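Local coordinates for bifunctional cytochrome P450/NADPH--P450 reductase (Deinococcus aerius, PDB 7F3H), which probably hydroxylates substrates such as fatty acids at a haem iron, using electrons passed from NADPH by its fused reductase domain, at residues I422-Y434 / K445-R457. Residues are numbered along the deposited sequence; the frame is centred on the assembly and turned at random.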
ATOM      1  N   ILE A 422       7.647   0.517  18.923  1.00 28.27           N
ATOM      2  CA  ILE A 422       7.564  -0.919  19.187  1.00 27.79           C
ATOM      3  C   ILE A 422       8.905  -1.450  19.667  1.00 29.83           C
ATOM      4  O   ILE A 422       8.990  -2.161  20.677  1.00 25.33           O
ATOM      5  CB  ILE A 422       7.079  -1.659  17.926  1.00 27.06           C
ATOM      6  CG1 ILE A 422       5.578  -1.436  17.758  1.00 25.02           C
ATOM      7  CG2 ILE A 422       7.423  -3.188  17.965  1.00 23.00           C
ATOM      8  CD1 ILE A 422       5.070  -1.884  16.422  1.00 26.80           C
ATOM      9  N   LEU A 423       9.978  -1.098  18.955  1.00 28.53           N
ATOM     10  CA  LEU A 423      11.282  -1.627  19.304  1.00 28.25           C
ATOM     11  C   LEU A 423      11.813  -0.952  20.555  1.00 30.50           C
ATOM     12  O   LEU A 423      12.587  -1.565  21.301  1.00 27.58           O
ATOM     13  CB  LEU A 423      12.248  -1.482  18.128  1.00 30.65           C
ATOM     14  CG  LEU A 423      11.964  -2.298  16.846  1.00 28.95           C
ATOM     15  CD1 LEU A 423      13.085  -2.081  15.856  1.00 25.77           C
ATOM     16  CD2 LEU A 423      11.776  -3.798  17.081  1.00 21.69           C
ATOM     17  N   GLN A 424      11.353   0.271  20.845  1.00 31.61           N
ATOM     18  CA  GLN A 424      11.678   0.862  22.133  1.00 35.01           C
ATOM     19  C   GLN A 424      11.156   0.002  23.278  1.00 33.52           C
ATOM     20  O   GLN A 424      11.892  -0.298  24.225  1.00 32.60           O
ATOM     21  CB  GLN A 424      11.130   2.287  22.228  1.00 33.37           C
ATOM     22  CG  GLN A 424      11.617   2.979  23.516  1.00 29.09           C
ATOM     23  CD  GLN A 424      10.840   4.227  23.889  1.00 33.27           C
ATOM     24  OE1 GLN A 424       9.757   4.530  23.350  1.00 32.09           O
ATOM     25  NE2 GLN A 424      11.404   4.978  24.812  1.00 34.30           N
ATOM     26  N   LYS A 425       9.891  -0.435  23.191  1.00 32.59           N
ATOM     27  CA  LYS A 425       9.303  -1.141  24.335  1.00 29.86           C
ATOM     28  C   LYS A 425       9.559  -2.647  24.332  1.00 27.16           C
ATOM     29  O   LYS A 425       9.750  -3.240  25.390  1.00 30.61           O
ATOM     30  CB  LYS A 425       7.796  -0.897  24.403  1.00 36.88           C
ATOM     31  CG  LYS A 425       7.202  -0.908  25.805  1.00 39.76           C
ATOM     32  CD  LYS A 425       7.345   0.482  26.403  1.00 47.15           C
ATOM     33  CE  LYS A 425       6.544   0.648  27.701  1.00 56.94           C
ATOM     34  NZ  LYS A 425       6.734  -0.344  28.804  1.00 56.59           N
ATOM     35  N   PHE A 426       9.560  -3.292  23.175  1.00 32.29           N
ATOM     36  CA  PHE A 426       9.281  -4.730  23.129  1.00 32.71           C
ATOM     37  C   PHE A 426      10.450  -5.542  22.594  1.00 29.63           C
ATOM     38  O   PHE A 426      11.070  -5.173  21.588  1.00 25.60           O
ATOM     39  CB  PHE A 426       8.013  -4.964  22.303  1.00 25.12           C
ATOM     40  CG  PHE A 426       6.780  -4.418  22.974  1.00 28.39           C
ATOM     41  CD1 PHE A 426       6.538  -4.690  24.324  1.00 28.28           C
ATOM     42  CD2 PHE A 426       5.891  -3.601  22.288  1.00 25.77           C
ATOM     43  CE1 PHE A 426       5.414  -4.179  24.962  1.00 28.03           C
ATOM     44  CE2 PHE A 426       4.760  -3.097  22.910  1.00 23.13           C
ATOM     45  CZ  PHE A 426       4.520  -3.381  24.253  1.00 27.40           C
ATOM     46  N   ALA A 427      10.748  -6.635  23.297  1.00 30.57           N
ATOM     47  CA  ALA A 427      11.487  -7.772  22.760  1.00 30.58           C
ATOM     48  C   ALA A 427      10.537  -8.636  21.935  1.00 29.52           C
ATOM     49  O   ALA A 427       9.540  -9.145  22.465  1.00 30.27           O
ATOM     50  CB  ALA A 427      12.093  -8.597  23.890  1.00 25.13           C
ATOM     51  N   LEU A 428      10.880  -8.817  20.653  1.00 28.77           N
ATOM     52  CA  LEU A 428      10.110  -9.606  19.700  1.00 24.51           C
ATOM     53  C   LEU A 428      10.462 -11.082  19.821  1.00 28.18           C
ATOM     54  O   LEU A 428      11.611 -11.443  20.115  1.00 29.54           O
ATOM     55  CB  LEU A 428      10.406  -9.135  18.273  1.00 23.00           C
ATOM     56  CG  LEU A 428      10.095  -7.678  17.871  1.00 30.67           C
ATOM     57  CD1 LEU A 428       9.966  -7.526  16.330  1.00 22.62           C
ATOM     58  CD2 LEU A 428       8.830  -7.097  18.601  1.00 21.32           C
ATOM     59  N   SER A 429       9.466 -11.935  19.606  1.00 24.60           N
ATOM     60  CA  SER A 429       9.596 -13.363  19.822  1.00 24.05           C
ATOM     61  C   SER A 429       8.670 -14.102  18.849  1.00 28.75           C
ATOM     62  O   SER A 429       7.555 -13.641  18.550  1.00 23.01           O
ATOM     63  CB  SER A 429       9.278 -13.660  21.290  1.00 31.21           C
ATOM     64  OG  SER A 429       9.129 -15.030  21.537  1.00 40.47           O
ATOM     65  N   ASP A 430       9.154 -15.238  18.334  1.00 29.11           N
ATOM     66  CA  ASP A 430       8.473 -16.032  17.306  1.00 27.56           C
ATOM     67  C   ASP A 430       8.178 -17.427  17.840  1.00 25.85           C
ATOM     68  O   ASP A 430       9.014 -18.329  17.711  1.00 30.40           O
ATOM     69  CB  ASP A 430       9.356 -16.089  16.057  1.00 28.91           C
ATOM     70  CG  ASP A 430       8.767 -16.931  14.940  1.00 27.72           C
ATOM     71  OD1 ASP A 430       7.598 -17.368  15.047  1.00 25.30           O
ATOM     72  OD2 ASP A 430       9.489 -17.133  13.941  1.00 27.59           O
ATOM     73  N   PRO A 431       7.020 -17.655  18.471  1.00 32.70           N
ATOM     74  CA  PRO A 431       6.799 -18.947  19.155  1.00 28.01           C
ATOM     75  C   PRO A 431       6.364 -20.086  18.258  1.00 28.59           C
ATOM     76  O   PRO A 431       6.331 -21.226  18.735  1.00 32.96           O
ATOM     77  CB  PRO A 431       5.682 -18.628  20.167  1.00 35.06           C
ATOM     78  CG  PRO A 431       4.866 -17.608  19.475  1.00 34.34           C
ATOM     79  CD  PRO A 431       5.871 -16.743  18.665  1.00 33.23           C
ATOM     80  N   TYR A 432       5.914 -19.829  17.027  1.00 32.21           N
ATOM     81  CA  TYR A 432       5.330 -20.876  16.196  1.00 29.82           C
ATOM     82  C   TYR A 432       6.133 -21.184  14.939  1.00 28.50           C
ATOM     83  O   TYR A 432       5.644 -21.929  14.082  1.00 31.30           O
ATOM     84  CB  TYR A 432       3.897 -20.518  15.799  1.00 32.25           C
ATOM     85  CG  TYR A 432       2.962 -20.245  16.959  1.00 27.29           C
ATOM     86  CD1 TYR A 432       3.040 -20.980  18.134  1.00 33.35           C
ATOM     87  CD2 TYR A 432       2.020 -19.227  16.879  1.00 29.67           C
ATOM     88  CE1 TYR A 432       2.194 -20.710  19.207  1.00 31.52           C
ATOM     89  CE2 TYR A 432       1.169 -18.953  17.927  1.00 35.56           C
ATOM     90  CZ  TYR A 432       1.263 -19.701  19.087  1.00 33.59           C
ATOM     91  OH  TYR A 432       0.422 -19.413  20.116  1.00 43.36           O
ATOM     92  N   ASP A 433       7.332 -20.628  14.786  1.00 26.73           N
ATOM     93  CA  ASP A 433       8.088 -20.789  13.551  1.00 29.46           C
ATOM     94  C   ASP A 433       7.243 -20.335  12.359  1.00 30.45           C
ATOM     95  O   ASP A 433       6.932 -21.116  11.460  1.00 29.84           O
ATOM     96  CB  ASP A 433       8.542 -22.240  13.369  1.00 26.28           C
ATOM     97  CG  ASP A 433       9.361 -22.752  14.528  1.00 28.40           C
ATOM     98  OD1 ASP A 433      10.026 -21.944  15.231  1.00 28.51           O
ATOM     99  OD2 ASP A 433       9.351 -23.984  14.716  1.00 28.41           O
ATOM    100  N   TYR A 434       6.810 -19.071  12.402  1.00 28.58           N
ATOM    101  CA  TYR A 434       5.855 -18.580  11.405  1.00 29.15           C
ATOM    102  C   TYR A 434       6.326 -18.950   9.998  1.00 31.39           C
ATOM    103  O   TYR A 434       7.480 -18.699   9.630  1.00 30.18           O
ATOM    104  CB  TYR A 434       5.664 -17.055  11.530  1.00 25.45           C
ATOM    105  CG  TYR A 434       4.802 -16.518  10.412  1.00 31.06           C
ATOM    106  CD1 TYR A 434       3.484 -16.961  10.242  1.00 27.37           C
ATOM    107  CD2 TYR A 434       5.312 -15.619   9.486  1.00 27.73           C
ATOM    108  CE1 TYR A 434       2.722 -16.491   9.208  1.00 28.52           C
ATOM    109  CE2 TYR A 434       4.550 -15.147   8.451  1.00 25.79           C
ATOM    110  CZ  TYR A 434       3.264 -15.585   8.300  1.00 29.33           C
ATOM    111  OH  TYR A 434       2.522 -15.083   7.244  1.00 31.01           O
ATOM    112  N   LYS A 445      -0.194  -9.408   1.749  1.00 30.81           N
ATOM    113  CA  LYS A 445      -0.147  -9.212   3.182  1.00 29.86           C
ATOM    114  C   LYS A 445       0.181 -10.531   3.869  1.00 31.54           C
ATOM    115  O   LYS A 445      -0.266 -11.583   3.377  1.00 31.40           O
ATOM    116  CB  LYS A 445      -1.523  -8.578   3.480  1.00 41.52           C
ATOM    117  CG  LYS A 445      -2.787  -9.435   3.043  1.00 45.32           C
ATOM    118  CD  LYS A 445      -3.996  -8.495   3.058  1.00 46.70           C
ATOM    119  CE  LYS A 445      -5.168  -9.417   2.995  1.00 57.61           C
ATOM    120  NZ  LYS A 445      -5.266 -10.248   1.745  1.00 46.64           N
ATOM    121  N   PRO A 446       0.995 -10.546   4.941  1.00 29.74           N
ATOM    122  CA  PRO A 446       1.205 -11.809   5.673  1.00 33.25           C
ATOM    123  C   PRO A 446      -0.027 -12.163   6.485  1.00 34.63           C
ATOM    124  O   PRO A 446      -0.661 -11.289   7.074  1.00 34.83           O
ATOM    125  CB  PRO A 446       2.432 -11.540   6.561  1.00 32.97           C
ATOM    126  CG  PRO A 446       2.732 -10.147   6.494  1.00 28.83           C
ATOM    127  CD  PRO A 446       1.902  -9.478   5.422  1.00 36.62           C
ATOM    128  N   GLU A 447      -0.440 -13.427   6.391  1.00 36.54           N
ATOM    129  CA  GLU A 447      -1.669 -13.892   7.015  1.00 36.10           C
ATOM    130  C   GLU A 447      -1.317 -14.863   8.134  1.00 30.91           C
ATOM    131  O   GLU A 447      -0.321 -15.584   8.040  1.00 33.12           O
ATOM    132  CB  GLU A 447      -2.553 -14.545   5.953  1.00 38.39           C
ATOM    133  CG  GLU A 447      -4.039 -14.498   6.224  1.00 42.69           C
ATOM    134  CD  GLU A 447      -4.820 -15.191   5.132  1.00 53.52           C
ATOM    135  OE1 GLU A 447      -4.196 -15.989   4.404  1.00 56.98           O
ATOM    136  OE2 GLU A 447      -6.012 -14.870   4.930  1.00 57.07           O
ATOM    137  N   ASP A 448      -2.119 -14.869   9.203  1.00 27.53           N
ATOM    138  CA  ASP A 448      -1.961 -15.826  10.306  1.00 28.62           C
ATOM    139  C   ASP A 448      -0.572 -15.731  10.939  1.00 33.11           C
ATOM    140  O   ASP A 448      -0.016 -16.732  11.426  1.00 26.29           O
ATOM    141  CB  ASP A 448      -2.237 -17.264   9.836  1.00 38.29           C
ATOM    142  CG  ASP A 448      -3.535 -17.380   9.061  1.00 43.00           C
ATOM    143  OD1 ASP A 448      -4.542 -16.778   9.506  1.00 41.50           O
ATOM    144  OD2 ASP A 448      -3.530 -18.041   7.988  1.00 45.00           O
ATOM    145  N   PHE A 449      -0.028 -14.516  10.939  1.00 30.58           N
ATOM    146  CA  PHE A 449       1.281 -14.192  11.492  1.00 29.14           C
ATOM    147  C   PHE A 449       1.095 -13.765  12.950  1.00 27.46           C
ATOM    148  O   PHE A 449       0.528 -12.712  13.234  1.00 33.80           O
ATOM    149  CB  PHE A 449       1.921 -13.090  10.641  1.00 30.58           C
ATOM    150  CG  PHE A 449       3.261 -12.575  11.141  1.00 30.76           C
ATOM    151  CD1 PHE A 449       4.114 -13.364  11.929  1.00 28.87           C
ATOM    152  CD2 PHE A 449       3.697 -11.301  10.763  1.00 25.67           C
ATOM    153  CE1 PHE A 449       5.398 -12.864  12.367  1.00 27.77           C
ATOM    154  CE2 PHE A 449       4.958 -10.818  11.177  1.00 25.12           C
ATOM    155  CZ  PHE A 449       5.803 -11.606  11.994  1.00 23.48           C
ATOM    156  N   ALA A 450       1.516 -14.608  13.871  1.00 28.51           N
ATOM    157  CA  ALA A 450       1.501 -14.293  15.288  1.00 32.11           C
ATOM    158  C   ALA A 450       2.937 -14.129  15.792  1.00 30.29           C
ATOM    159  O   ALA A 450       3.825 -14.895  15.409  1.00 30.07           O
ATOM    160  CB  ALA A 450       0.778 -15.402  16.071  1.00 22.18           C
ATOM    161  N   LEU A 451       3.157 -13.151  16.670  1.00 26.42           N
ATOM    162  CA  LEU A 451       4.381 -13.089  17.455  1.00 30.34           C
ATOM    163  C   LEU A 451       4.026 -12.825  18.911  1.00 31.64           C
ATOM    164  O   LEU A 451       2.853 -12.639  19.257  1.00 31.36           O
ATOM    165  CB  LEU A 451       5.357 -12.020  16.923  1.00 30.60           C
ATOM    166  CG  LEU A 451       4.920 -10.570  16.734  1.00 32.25           C
ATOM    167  CD1 LEU A 451       4.900  -9.819  18.071  1.00 31.06           C
ATOM    168  CD2 LEU A 451       5.848  -9.896  15.735  1.00 27.54           C
ATOM    169  N   ARG A 452       5.048 -12.871  19.776  1.00 29.81           N
ATOM    170  CA  ARG A 452       4.916 -12.517  21.184  1.00 27.64           C
ATOM    171  C   ARG A 452       5.903 -11.417  21.563  1.00 28.09           C
ATOM    172  O   ARG A 452       7.002 -11.331  21.010  1.00 27.86           O
ATOM    173  CB  ARG A 452       5.106 -13.742  22.064  1.00 29.15           C
ATOM    174  CG  ARG A 452       3.784 -14.445  22.299  1.00 34.07           C
ATOM    175  CD  ARG A 452       3.972 -15.825  22.884  1.00 39.99           C
ATOM    176  NE  ARG A 452       2.892 -16.682  22.433  1.00 34.02           N
ATOM    177  CZ  ARG A 452       2.837 -17.984  22.651  1.00 39.17           C
ATOM    178  NH1 ARG A 452       3.799 -18.592  23.335  1.00 43.84           N
ATOM    179  NH2 ARG A 452       1.820 -18.683  22.174  1.00 39.00           N
ATOM    180  N   VAL A 453       5.502 -10.540  22.492  1.00 27.98           N
ATOM    181  CA  VAL A 453       6.366  -9.430  22.893  1.00 28.38           C
ATOM    182  C   VAL A 453       6.533  -9.413  24.408  1.00 37.26           C
ATOM    183  O   VAL A 453       5.638  -9.816  25.167  1.00 34.22           O
ATOM    184  CB  VAL A 453       5.860  -8.048  22.406  1.00 26.90           C
ATOM    185  CG1 VAL A 453       5.895  -7.971  20.910  1.00 31.86           C
ATOM    186  CG2 VAL A 453       4.476  -7.731  22.927  1.00 23.60           C
ATOM    187  N   ARG A 454       7.702  -8.931  24.848  1.00 34.29           N
ATOM    188  CA  ARG A 454       7.950  -8.759  26.275  1.00 32.78           C
ATOM    189  C   ARG A 454       8.639  -7.419  26.516  1.00 38.67           C
ATOM    190  O   ARG A 454       9.555  -7.039  25.780  1.00 38.26           O
ATOM    191  CB  ARG A 454       8.797  -9.924  26.824  1.00 33.17           C
ATOM    192  CG  ARG A 454       8.908  -9.973  28.343  1.00 44.15           C
ATOM    193  CD  ARG A 454      10.276 -10.493  28.841  1.00 49.23           C
ATOM    194  NE  ARG A 454      11.391  -9.973  28.046  1.00 49.48           N
ATOM    195  CZ  ARG A 454      12.531 -10.627  27.836  1.00 57.83           C
ATOM    196  NH1 ARG A 454      12.667 -11.883  28.289  1.00 45.44           N
ATOM    197  NH2 ARG A 454      13.487 -10.062  27.075  1.00 54.09           N
ATOM    198  N   GLU A 455       8.200  -6.700  27.553  1.00 42.42           N
ATOM    199  CA  GLU A 455       8.843  -5.434  27.914  1.00 41.15           C
ATOM    200  C   GLU A 455      10.362  -5.590  27.997  1.00 37.57           C
ATOM    201  O   GLU A 455      10.869  -6.481  28.681  1.00 38.77           O
ATOM    202  CB  GLU A 455       8.299  -4.943  29.256  1.00 39.79           C
ATOM    203  CG  GLU A 455       7.169  -3.936  29.140  1.00 48.23           C
ATOM    204  CD  GLU A 455       6.569  -3.565  30.496  1.00 58.75           C
ATOM    205  OE1 GLU A 455       6.281  -2.367  30.702  1.00 62.89           O
ATOM    206  OE2 GLU A 455       6.392  -4.468  31.358  1.00 56.01           O
ATOM    207  N   ARG A 456      11.085  -4.713  27.302  1.00 34.94           N
ATOM    208  CA  ARG A 456      12.530  -4.685  27.450  1.00 34.66           C
ATOM    209  C   ARG A 456      12.908  -4.167  28.834  1.00 36.69           C
ATOM    210  O   ARG A 456      12.392  -3.142  29.296  1.00 36.95           O
ATOM    211  CB  ARG A 456      13.158  -3.824  26.353  1.00 31.81           C
ATOM    212  CG  ARG A 456      12.983  -4.414  24.961  1.00 32.82           C
ATOM    213  CD  ARG A 456      13.459  -3.465  23.893  1.00 30.51           C
ATOM    214  NE  ARG A 456      14.917  -3.424  23.850  1.00 38.64           N
ATOM    215  CZ  ARG A 456      15.638  -2.399  23.393  1.00 39.45           C
ATOM    216  NH1 ARG A 456      15.039  -1.306  22.915  1.00 30.93           N
ATOM    217  NH2 ARG A 456      16.969  -2.482  23.407  1.00 37.37           N
ATOM    218  N   ARG A 457      13.798  -4.847  29.467  1.00 30.90           N
ATOM    219  CA  ARG A 457      14.135  -4.369  30.797  1.00 39.99           C
ATOM    220  C   ARG A 457      15.269  -3.345  30.706  1.00 42.67           C
ATOM    221  O   ARG A 457      16.021  -3.344  29.723  1.00 37.48           O
ATOM    222  CB  ARG A 457      14.543  -5.538  31.681  1.00 34.14           C
ATOM    223  CG  ARG A 457      13.581  -6.709  31.631  1.00 38.90           C
ATOM    224  CD  ARG A 457      14.164  -7.935  32.335  1.00 41.99           C
ATOM    225  NE  ARG A 457      13.194  -9.018  32.416  1.00 46.51           N
ATOM    226  CZ  ARG A 457      13.405 -10.256  31.979  1.00 49.27           C
ATOM    227  NH1 ARG A 457      14.566 -10.556  31.411  1.00 46.22           N
ATOM    228  NH2 ARG A 457      12.451 -11.184  32.093  1.00 37.30           N
TER
HETATM  229  O   HOH W   1       5.100 -17.145  15.657  1.00 27.21           O
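Tyr434 and Phe449 form an offset stack, ring centroids 4.6 Å apart and planes inclined by 27°, with Phe449 CD1 and CB over one face of the tyrosine. With chi1 at 174°, Tyr434 swings CG away from its own backbone N, and its hydroxyl donates to Glu447 O at 3.0 Å. A tyrosine suits this place because the flat ring stacks while the OH at its far end serves a backbone carbonyl; an alanine here would probably leave Phe449 without its stacking partner and Glu447 O without this donor.

Val453 lays CG2 over one face of the Phe426 ring, 4.1 Å from its centroid, and Lys425 CB covers the opposite face. Val453 CG1 packs on Leu428 CD2 as well as Phe426 CB, so one branched residue serves two neighbours. On the sheet face of Ser429 and Arg452, Pro431 CG lies over one face of the Arg452 guanidinium, whose NE bridges to Asp141. At the C-terminal end of helix 408-425, the long, bent chain of Lys425 brings NZ into salt bridges with Glu455 OE1 (2.8 Å) and Glu135, while Arg456 uses two terminal nitrogens at once: NH1 in a bent hydrogen bond to Leu423 O (132° at the hydrogen), NH2 with Asp298. Backbone hydrogen bonds such as Ala427 N to Arg454 O (2.8 Å) join antiparallel strands 426-429 and 450-455 into the small C-terminal sheet of the cytochrome P450 fold, completed by strand 142-143.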